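Local atomic coordinates of uncharacterized protein (Azotobacter vinelandii, PDB entry 6RK0), a protein that binds heme b and FAD as a flavocytochrome and probably acts as a low-potential terminal oxidase associated with the iron-only nitrogenase. Residues A[22-27]-A[106-111]; A[32-37]-A[171-176]. All coordinates share one frame; numbering follows the deposited sequence.

Contact 1: residues A[22-27]-A[106-111]. With HEM (protoporphyrin IX containing Fe), chain H.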
loop_
_atom_site.group_PDB
_atom_site.type_symbol
_atom_site.label_atom_id
_atom_site.label_comp_id
_atom_site.label_asym_id
_atom_site.label_seq_id
_atom_site.Cartn_x
_atom_site.Cartn_y
_atom_site.Cartn_z
ATOM N N LYS A 22 -14.096 -13.156 8.034
ATOM C CA LYS A 22 -14.527 -14.536 7.808
ATOM C C LYS A 22 -13.321 -15.415 7.515
ATOM O O LYS A 22 -13.056 -16.384 8.236
ATOM C CB LYS A 22 -15.558 -14.603 6.657
ATOM C CG LYS A 22 -15.938 -16.021 6.199
ATOM C CD LYS A 22 -16.762 -16.006 4.901
ATOM C CE LYS A 22 -16.973 -17.408 4.373
ATOM N NZ LYS A 22 -17.753 -17.418 3.088
ATOM N N ARG A 23 -12.593 -15.117 6.444
ATOM C CA ARG A 23 -11.473 -15.974 6.084
ATOM C C ARG A 23 -10.311 -15.763 7.044
ATOM O O ARG A 23 -9.993 -14.626 7.429
ATOM C CB ARG A 23 -11.050 -15.701 4.645
ATOM C CG ARG A 23 -12.226 -15.867 3.671
ATOM C CD ARG A 23 -11.862 -16.507 2.326
ATOM N NE ARG A 23 -11.473 -17.912 2.467
ATOM C CZ ARG A 23 -12.296 -18.963 2.417
ATOM N NH1 ARG A 23 -11.776 -20.153 2.625
ATOM N NH2 ARG A 23 -13.623 -18.830 2.236
ATOM N N TYR A 24 -9.657 -16.852 7.443
ATOM C CA TYR A 24 -8.525 -16.735 8.357
ATOM C C TYR A 24 -8.910 -15.887 9.583
ATOM O O TYR A 24 -8.141 -15.055 10.086
ATOM C CB TYR A 24 -7.255 -16.247 7.657
ATOM C CG TYR A 24 -6.460 -17.359 6.996
ATOM C CD1 TYR A 24 -7.052 -18.279 6.104
ATOM C CD2 TYR A 24 -5.134 -17.522 7.294
ATOM C CE1 TYR A 24 -6.330 -19.310 5.570
ATOM C CE2 TYR A 24 -4.397 -18.553 6.756
ATOM C CZ TYR A 24 -5.000 -19.445 5.901
ATOM O OH TYR A 24 -4.293 -20.497 5.357
ATOM N N HIS A 25 -10.113 -16.179 10.113
ATOM C CA HIS A 25 -10.671 -15.346 11.188
ATOM C C HIS A 25 -9.833 -15.386 12.456
ATOM O O HIS A 25 -9.922 -14.449 13.269
ATOM C CB HIS A 25 -12.119 -15.720 11.482
ATOM C CG HIS A 25 -12.265 -17.133 11.921
ATOM N ND1 HIS A 25 -12.581 -18.166 11.068
ATOM C CD2 HIS A 25 -12.063 -17.698 13.130
ATOM C CE1 HIS A 25 -12.623 -19.303 11.748
ATOM N NE2 HIS A 25 -12.317 -19.047 13.010
ATOM N N TRP A 26 -9.016 -16.421 12.641
ATOM C CA TRP A 26 -8.122 -16.477 13.788
ATOM C C TRP A 26 -7.076 -15.372 13.769
ATOM O O TRP A 26 -6.468 -15.116 14.814
ATOM C CB TRP A 26 -7.455 -17.846 13.886
ATOM C CG TRP A 26 -6.871 -18.311 12.570
ATOM C CD1 TRP A 26 -5.590 -18.132 12.148
ATOM C CD2 TRP A 26 -7.547 -19.035 11.520
ATOM N NE1 TRP A 26 -5.426 -18.671 10.885
ATOM C CE2 TRP A 26 -6.603 -19.249 10.483
ATOM C CE3 TRP A 26 -8.841 -19.524 11.361
ATOM C CZ2 TRP A 26 -6.928 -19.925 9.289
ATOM C CZ3 TRP A 26 -9.157 -20.181 10.173
ATOM C CH2 TRP A 26 -8.210 -20.388 9.166
ATOM N N LEU A 27 -6.864 -14.705 12.632
ATOM C CA LEU A 27 -5.932 -13.577 12.549
ATOM C C LEU A 27 -6.592 -12.237 12.856
ATOM O O LEU A 27 -5.907 -11.209 12.879
ATOM C CB LEU A 27 -5.289 -13.520 11.173
ATOM C CG LEU A 27 -4.495 -14.767 10.816
ATOM C CD1 LEU A 27 -3.895 -14.526 9.395
ATOM C CD2 LEU A 27 -3.445 -15.139 11.816
ATOM N N ASN A 106 0.772 -23.239 1.448
ATOM C CA ASN A 106 0.931 -22.579 2.731
ATOM C C ASN A 106 2.012 -21.485 2.744
ATOM O O ASN A 106 2.337 -20.970 3.824
ATOM C CB ASN A 106 1.134 -23.620 3.823
ATOM C CG ASN A 106 -0.163 -24.232 4.228
ATOM O OD1 ASN A 106 -1.127 -23.516 4.508
ATOM N ND2 ASN A 106 -0.215 -25.555 4.298
ATOM N N PHE A 107 2.511 -21.057 1.589
ATOM C CA PHE A 107 3.264 -19.803 1.573
ATOM C C PHE A 107 2.351 -18.678 2.066
ATOM O O PHE A 107 1.118 -18.748 1.987
ATOM C CB PHE A 107 3.767 -19.466 0.157
ATOM C CG PHE A 107 5.120 -20.034 -0.168
ATOM C CD1 PHE A 107 5.386 -21.389 -0.023
ATOM C CD2 PHE A 107 6.148 -19.203 -0.616
ATOM C CE1 PHE A 107 6.646 -21.914 -0.341
ATOM C CE2 PHE A 107 7.410 -19.724 -0.928
ATOM C CZ PHE A 107 7.628 -21.080 -0.776
ATOM N N ASN A 108 2.962 -17.618 2.587
ATOM C CA ASN A 108 2.131 -16.589 3.172
ATOM C C ASN A 108 2.967 -15.340 3.332
ATOM O O ASN A 108 4.084 -15.239 2.798
ATOM C CB ASN A 108 1.486 -17.098 4.476
ATOM C CG ASN A 108 0.088 -16.587 4.652
ATOM O OD1 ASN A 108 -0.129 -15.411 4.918
ATOM N ND2 ASN A 108 -0.879 -17.455 4.469
ATOM N N CYS A 109 2.439 -14.374 4.070
ATOM C CA CYS A 109 3.247 -13.226 4.440
ATOM C C CYS A 109 2.867 -12.811 5.847
ATOM O O CYS A 109 1.735 -13.008 6.288
ATOM C CB CYS A 109 3.128 -12.042 3.476
ATOM S SG CYS A 109 1.573 -11.121 3.606
ATOM N N ASN A 110 3.843 -12.264 6.552
ATOM C CA ASN A 110 3.565 -11.601 7.822
ATOM C C ASN A 110 3.181 -10.169 7.497
ATOM O O ASN A 110 3.715 -9.555 6.562
ATOM C CB ASN A 110 4.749 -11.698 8.764
ATOM C CG ASN A 110 4.865 -13.098 9.346
ATOM O OD1 ASN A 110 3.826 -13.775 9.517
ATOM N ND2 ASN A 110 6.068 -13.538 9.649
ATOM N N PHE A 111 2.236 -9.631 8.251
ATOM C CA PHE A 111 1.651 -8.343 7.895
ATOM C C PHE A 111 0.837 -7.819 9.064
ATOM O O PHE A 111 0.447 -8.569 9.980
ATOM C CB PHE A 111 0.747 -8.467 6.652
ATOM C CG PHE A 111 -0.454 -9.341 6.842
ATOM C CD1 PHE A 111 -1.658 -8.824 7.329
ATOM C CD2 PHE A 111 -0.396 -10.694 6.565
ATOM C CE1 PHE A 111 -2.766 -9.654 7.513
ATOM C CE2 PHE A 111 -1.529 -11.521 6.738
ATOM C CZ PHE A 111 -2.706 -10.976 7.198
HETATM C CHA HEM H . -4.492 -17.113 0.718
HETATM C CHB HEM H . -0.018 -15.444 0.326
HETATM C CHC HEM H . 0.987 -18.912 -2.824
HETATM C CHD HEM H . -3.392 -20.783 -2.186
HETATM C C1A HEM H . -3.349 -16.362 0.892
HETATM C C2A HEM H . -3.263 -15.224 1.784
HETATM C C3A HEM H . -2.012 -14.748 1.687
HETATM C C4A HEM H . -1.316 -15.601 0.715
HETATM C CMA HEM H . -1.320 -13.584 2.394
HETATM C CAA HEM H . -4.368 -14.709 2.697
HETATM C CBA HEM H . -4.491 -15.512 4.001
HETATM C CGA HEM H . -5.291 -14.686 4.969
HETATM O O1A HEM H . -4.713 -14.169 5.971
HETATM O O2A HEM H . -6.516 -14.491 4.763
HETATM C C1B HEM H . 0.665 -16.255 -0.565
HETATM C C2B HEM H . 2.034 -16.050 -0.996
HETATM C C3B HEM H . 2.296 -17.003 -1.876
HETATM C C4B HEM H . 1.111 -17.837 -1.985
HETATM C CMB HEM H . 2.949 -14.926 -0.551
HETATM C CAB HEM H . 3.555 -17.321 -2.685
HETATM C CBB HEM H . 4.754 -16.793 -2.506
HETATM C C1C HEM H . -0.128 -19.724 -2.955
HETATM C C2C HEM H . -0.235 -20.880 -3.798
HETATM C C3C HEM H . -1.411 -21.436 -3.598
HETATM C C4C HEM H . -2.090 -20.615 -2.604
HETATM C CMC HEM H . 0.830 -21.299 -4.794
HETATM C CAC HEM H . -2.023 -22.682 -4.188
HETATM C CBC HEM H . -1.253 -23.742 -4.458
HETATM C C1D HEM H . -4.108 -19.912 -1.388
HETATM C C2D HEM H . -5.485 -20.066 -0.992
HETATM C C3D HEM H . -5.777 -19.046 -0.175
HETATM C C4D HEM H . -4.579 -18.241 -0.054
HETATM C CMD HEM H . -6.416 -21.192 -1.452
HETATM C CAD HEM H . -7.088 -18.808 0.573
HETATM C CBD HEM H . -6.975 -19.414 1.993
HETATM C CGD HEM H . -8.334 -19.462 2.641
HETATM O O1D HEM H . -8.806 -18.396 3.121
HETATM O O2D HEM H . -8.947 -20.546 2.739
HETATM N NA HEM H . -2.152 -16.592 0.252
HETATM N NB HEM H . 0.124 -17.364 -1.170
HETATM N NC HEM H . -1.290 -19.559 -2.233
HETATM N ND HEM H . -3.560 -18.792 -0.793
HETATM FE FE HEM H . -1.733 -18.052 -1.008
HETATM O O HOH W 1 -1.497 -20.404 4.416
HETATM O O HOH W 2 -1.158 -19.254 0.599
#
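Tyr24 lays its ring over the propionate arm of the heme that carries CBA and, at the far rim, meets Asn108 obliquely, with CE2 4.3 Å from Asn108 ND2. The opposite face of the ring is covered by the indole of Trp26, whose CZ2 stands 3.4 Å above the ring plane, over its centre. The phenol is thus sandwiched between indole and heme side chain, and its hydroxyl reaches across to water 1, with 3.0 Å from Tyr24 OH to the water oxygen. That water accepts from Asn108 ND2 and donates to Asn106 OD1, so the two segments are joined through it; ND2 of Asn106 is hydrogen-bonded to Asp181 OD1.

One residue earlier, Arg23 grips the other propionate edge-on with two nearly straight bonds: NE to HEM O1D at 2.8 Å and 172°, NH1 to HEM O2D at 2.9 Å and 166°. The carboxylate carbon CGD lies in the guanidinium plane. The type II turn from Lys22 to His25 places these side chains at the heme propionates, while strand 108-118, part of the split-barrel fold of the pyridoxamine 5'-phosphate oxidase family, brings up Asn108 and Phe111. Ser74 of the second subunit packs on Arg23, and the axial ligand His72, two residues before Ser74 in sequence, probably also comes from that subunit.

Further along the chain, Leu27 CD1 approaches the Phe111 ring obliquely, 4.3 Å from CZ. Phe111 reaches it with CG set between its backbone N and carbonyl carbon (chi1 64°), and heme O1A lies at the edge of its ring. On the iron itself sits water 2, 2.1 Å from HEM FE, which donates to Phe107 O over 2.7 Å.

Contact 2: residues A[32-37]-A[171-176]. With FAD (flavin-adenine dinucleotide), chain G.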
loop_
_atom_site.group_PDB
_atom_site.type_symbol
_atom_site.label_atom_id
_atom_site.label_comp_id
_atom_site.label_asym_id
_atom_site.label_seq_id
_atom_site.Cartn_x
_atom_site.Cartn_y
_atom_site.Cartn_z
ATOM N N GLN A 32 -9.314 -1.741 19.971
ATOM C CA GLN A 32 -8.846 -0.437 19.516
ATOM C C GLN A 32 -7.351 -0.243 19.776
ATOM O O GLN A 32 -6.711 0.521 19.047
ATOM C CB GLN A 32 -9.820 0.645 19.995
ATOM C CG GLN A 32 -11.245 0.593 19.230
ATOM C CD GLN A 32 -11.252 1.249 17.795
ATOM O OE1 GLN A 32 -10.803 2.386 17.679
ATOM N NE2 GLN A 32 -11.786 0.547 16.723
ATOM N N GLU A 33 -6.746 -0.954 20.736
ATOM C CA GLU A 33 -5.298 -0.859 20.898
ATOM C C GLU A 33 -4.569 -1.315 19.638
ATOM O O GLU A 33 -3.609 -0.671 19.200
ATOM C CB GLU A 33 -4.862 -1.698 22.100
ATOM C CG GLU A 33 -3.389 -1.606 22.361
ATOM C CD GLU A 33 -2.964 -2.377 23.598
ATOM O OE1 GLU A 33 -3.833 -2.733 24.442
ATOM O OE2 GLU A 33 -1.749 -2.625 23.724
ATOM N N THR A 34 -5.011 -2.419 19.042
ATOM C CA THR A 34 -4.400 -2.898 17.805
ATOM C C THR A 34 -4.690 -1.953 16.640
ATOM O O THR A 34 -3.795 -1.639 15.846
ATOM C CB THR A 34 -4.850 -4.323 17.495
ATOM O OG1 THR A 34 -4.452 -5.188 18.569
ATOM C CG2 THR A 34 -4.211 -4.810 16.173
ATOM N N VAL A 35 -5.928 -1.484 16.526
ATOM C CA VAL A 35 -6.275 -0.533 15.467
ATOM C C VAL A 35 -5.326 0.647 15.508
ATOM O O VAL A 35 -4.721 1.033 14.509
ATOM C CB VAL A 35 -7.746 -0.089 15.608
ATOM C CG1 VAL A 35 -8.096 1.051 14.683
ATOM C CG2 VAL A 35 -8.696 -1.278 15.434
ATOM N N LYS A 36 -5.212 1.270 16.693
ATOM C CA LYS A 36 -4.354 2.446 16.849
ATOM C C LYS A 36 -2.891 2.122 16.592
ATOM O O LYS A 36 -2.168 2.928 15.996
ATOM C CB LYS A 36 -4.531 3.057 18.246
ATOM C CG LYS A 36 -5.878 3.686 18.429
ATOM C CD LYS A 36 -6.049 4.235 19.854
ATOM C CE LYS A 36 -7.393 4.910 20.031
ATOM N NZ LYS A 36 -7.451 5.528 21.389
ATOM N N ALA A 37 -2.424 0.953 17.039
ATOM C CA ALA A 37 -1.016 0.623 16.854
ATOM C C ALA A 37 -0.664 0.466 15.384
ATOM O O ALA A 37 0.441 0.843 14.961
ATOM C CB ALA A 37 -0.647 -0.638 17.616
ATOM N N CYS A 171 -9.068 -5.477 11.900
ATOM C CA CYS A 171 -7.663 -5.725 11.634
ATOM C C CYS A 171 -7.412 -7.194 11.361
ATOM O O CYS A 171 -8.126 -8.065 11.892
ATOM C CB CYS A 171 -6.751 -5.334 12.789
ATOM S SG CYS A 171 -7.073 -3.747 13.532
ATOM N N LYS A 172 -6.356 -7.484 10.598
ATOM C CA LYS A 172 -5.777 -8.805 10.529
ATOM C C LYS A 172 -4.288 -8.644 10.726
ATOM O O LYS A 172 -3.682 -7.707 10.188
ATOM C CB LYS A 172 -6.070 -9.556 9.195
ATOM C CG LYS A 172 -7.524 -9.968 9.042
ATOM C CD LYS A 172 -7.834 -10.550 7.685
ATOM C CE LYS A 172 -7.271 -11.961 7.395
ATOM N NZ LYS A 172 -7.636 -12.394 6.011
ATOM N N VAL A 173 -3.692 -9.561 11.494
ATOM C CA VAL A 173 -2.262 -9.547 11.783
ATOM C C VAL A 173 -1.743 -10.961 11.689
ATOM O O VAL A 173 -2.332 -11.872 12.288
ATOM C CB VAL A 173 -1.979 -8.978 13.197
ATOM C CG1 VAL A 173 -0.492 -9.080 13.528
ATOM C CG2 VAL A 173 -2.480 -7.539 13.303
ATOM N N ARG A 174 -0.619 -11.136 10.992
ATOM C CA ARG A 174 0.114 -12.395 11.019
ATOM C C ARG A 174 1.547 -12.109 11.407
ATOM O O ARG A 174 2.168 -11.187 10.853
ATOM C CB ARG A 174 0.086 -13.143 9.687
ATOM C CG ARG A 174 0.558 -14.596 9.848
ATOM C CD ARG A 174 1.030 -15.185 8.520
ATOM N NE ARG A 174 1.228 -16.631 8.599
ATOM C CZ ARG A 174 2.279 -17.239 9.151
ATOM N NH1 ARG A 174 3.340 -16.564 9.575
ATOM N NH2 ARG A 174 2.261 -18.582 9.226
ATOM N N THR A 175 2.068 -12.919 12.329
ATOM C CA THR A 175 3.459 -12.904 12.736
ATOM C C THR A 175 3.986 -14.342 12.775
ATOM O O THR A 175 3.210 -15.290 12.788
ATOM C CB THR A 175 3.658 -12.282 14.141
ATOM O OG1 THR A 175 2.946 -13.063 15.118
ATOM C CG2 THR A 175 3.151 -10.838 14.224
ATOM N N GLY A 176 5.304 -14.474 12.868
ATOM C CA GLY A 176 5.930 -15.739 13.210
ATOM C C GLY A 176 6.189 -16.663 12.040
ATOM O O GLY A 176 6.080 -16.293 10.865
HETATM P PA FAD G . -13.624 -11.636 4.227
HETATM O O1A FAD G . -13.231 -12.348 5.468
HETATM O O2A FAD G . -14.752 -12.199 3.424
HETATM O O5B FAD G . -13.897 -10.105 4.553
HETATM C C5B FAD G . -14.890 -9.761 5.543
HETATM C C4B FAD G . -14.423 -8.556 6.315
HETATM O O4B FAD G . -13.165 -8.860 6.952
HETATM C C3B FAD G . -14.110 -7.319 5.487
HETATM O O3B FAD G . -15.276 -6.624 5.095
HETATM C C2B FAD G . -13.167 -6.554 6.410
HETATM O O2B FAD G . -13.925 -5.825 7.343
HETATM C C1B FAD G . -12.387 -7.684 7.083
HETATM N N9A FAD G . -11.092 -7.934 6.451
HETATM C C8A FAD G . -10.809 -8.743 5.389
HETATM N N7A FAD G . -9.556 -8.693 5.019
HETATM C C5A FAD G . -8.978 -7.781 5.882
HETATM C C6A FAD G . -7.658 -7.285 6.001
HETATM N N6A FAD G . -6.641 -7.629 5.188
HETATM N N1A FAD G . -7.424 -6.366 6.968
HETATM C C2A FAD G . -8.431 -5.997 7.762
HETATM N N3A FAD G . -9.708 -6.383 7.748
HETATM C C4A FAD G . -9.911 -7.306 6.774
HETATM N N1 FAD G . -5.074 -12.451 0.448
HETATM C C2 FAD G . -5.045 -13.318 -0.610
HETATM O O2 FAD G . -6.013 -14.042 -0.884
HETATM N N3 FAD G . -3.935 -13.376 -1.423
HETATM C C4 FAD G . -2.811 -12.625 -1.268
HETATM O O4 FAD G . -1.880 -12.682 -2.072
HETATM C C4X FAD G . -2.834 -11.756 -0.112
HETATM N N5 FAD G . -1.749 -11.001 0.143
HETATM C C5X FAD G . -1.818 -10.104 1.211
HETATM C C6 FAD G . -0.723 -9.254 1.455
HETATM C C7 FAD G . -0.757 -8.320 2.489
HETATM C C7M FAD G . 0.441 -7.431 2.746
HETATM C C8 FAD G . -1.917 -8.225 3.289
HETATM C C8M FAD G . -2.036 -7.187 4.352
HETATM C C9 FAD G . -2.982 -9.094 3.066
HETATM C C9A FAD G . -2.959 -10.009 2.030
HETATM N N10 FAD G . -4.027 -10.903 1.785
HETATM C C10 FAD G . -4.018 -11.723 0.671
HETATM C "C1'" FAD G . -5.247 -10.906 2.610
HETATM C "C2'" FAD G . -6.355 -10.070 1.996
HETATM O "O2'" FAD G . -6.140 -8.702 2.300
HETATM C "C3'" FAD G . -7.714 -10.501 2.542
HETATM O "O3'" FAD G . -7.711 -10.392 3.958
HETATM C "C4'" FAD G . -8.094 -11.922 2.145
HETATM O "O4'" FAD G . -7.932 -12.085 0.736
HETATM C "C5'" FAD G . -9.532 -12.214 2.490
HETATM O "O5'" FAD G . -10.386 -11.213 1.895
HETATM P P FAD G . -11.948 -11.409 1.805
HETATM O O1P FAD G . -12.308 -12.716 1.148
HETATM O O2P FAD G . -12.522 -10.129 1.215
HETATM O O3P FAD G . -12.309 -11.465 3.359
#
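Val35 and Thr34, on the first turn of helix 32-40, meet Cys171 with their methyl groups, and with Val173 at the edge this apolar packing makes up the contact between the two segments. The closest approach is Val35 CG2 to Cys171 SG, 3.5 Å. Thr34 CG2 comes to the same sulfur at 4.0 Å and also lies 4.3 Å from Val173 CG2. With SG turned beside its backbone N (chi1 -46°) and so anti to the carbonyl carbon, Cys171 ends up against the methyls of both helix residues. Helix and strand cross at 77°, their axes 9.4 Å apart, so the helix lies across the strand and offers it one short patch.

Polar bonding is directed elsewhere. Thr34 OG1 bonds to Asp31 OD2, just ahead of the helix, which leaves its methyl for the strand. Lys172 points away from the helix, as alternation along a strand requires, and belongs to the cofactor side. Its CD lies 3.5 Å from FAD C5A of the adenine, then a bend at chi3 (72°) carries NZ to FAD O3', a hydrogen bond of 2.9 Å. The same nitrogen also bonds to O2A of the heme propionate. A methionine in its place would probably leave that carboxylate without its positive mate and FAD O3' without this donor.

Chemically the strand therefore has two unlike sides: sulfur and branched aliphatic groups toward the helix, meeting by van der Waals packing, and an ammonium group toward FAD and heme, where its charge is likely to balance that of the propionate.

Overall arrangement
Contacts 1 and 2 have centres about 12 Å apart and share one antiparallel sheet, in which strands 108-118 and 169-174 are neighbours. Backbone and side chain both tie them: Phe111 O receives Arg174 N at 3.0 Å, and Asn110 OD1 lies 2.8 Å from Arg174 NH1 in a probable hydrogen bond. A further backbone bond links Leu27 to Val173. Both contacts reach both cofactors: contact 1 bonds one heme propionate through Arg23, packs against the other, holds the iron-bound water and bonds FAD O1A through Lys22 N and Arg23 N, while Lys172 of contact 2 spans FAD and that second propionate, its strand backed by helix 32-40. Pro59 and Arg78 of the second subunit also bond this FAD.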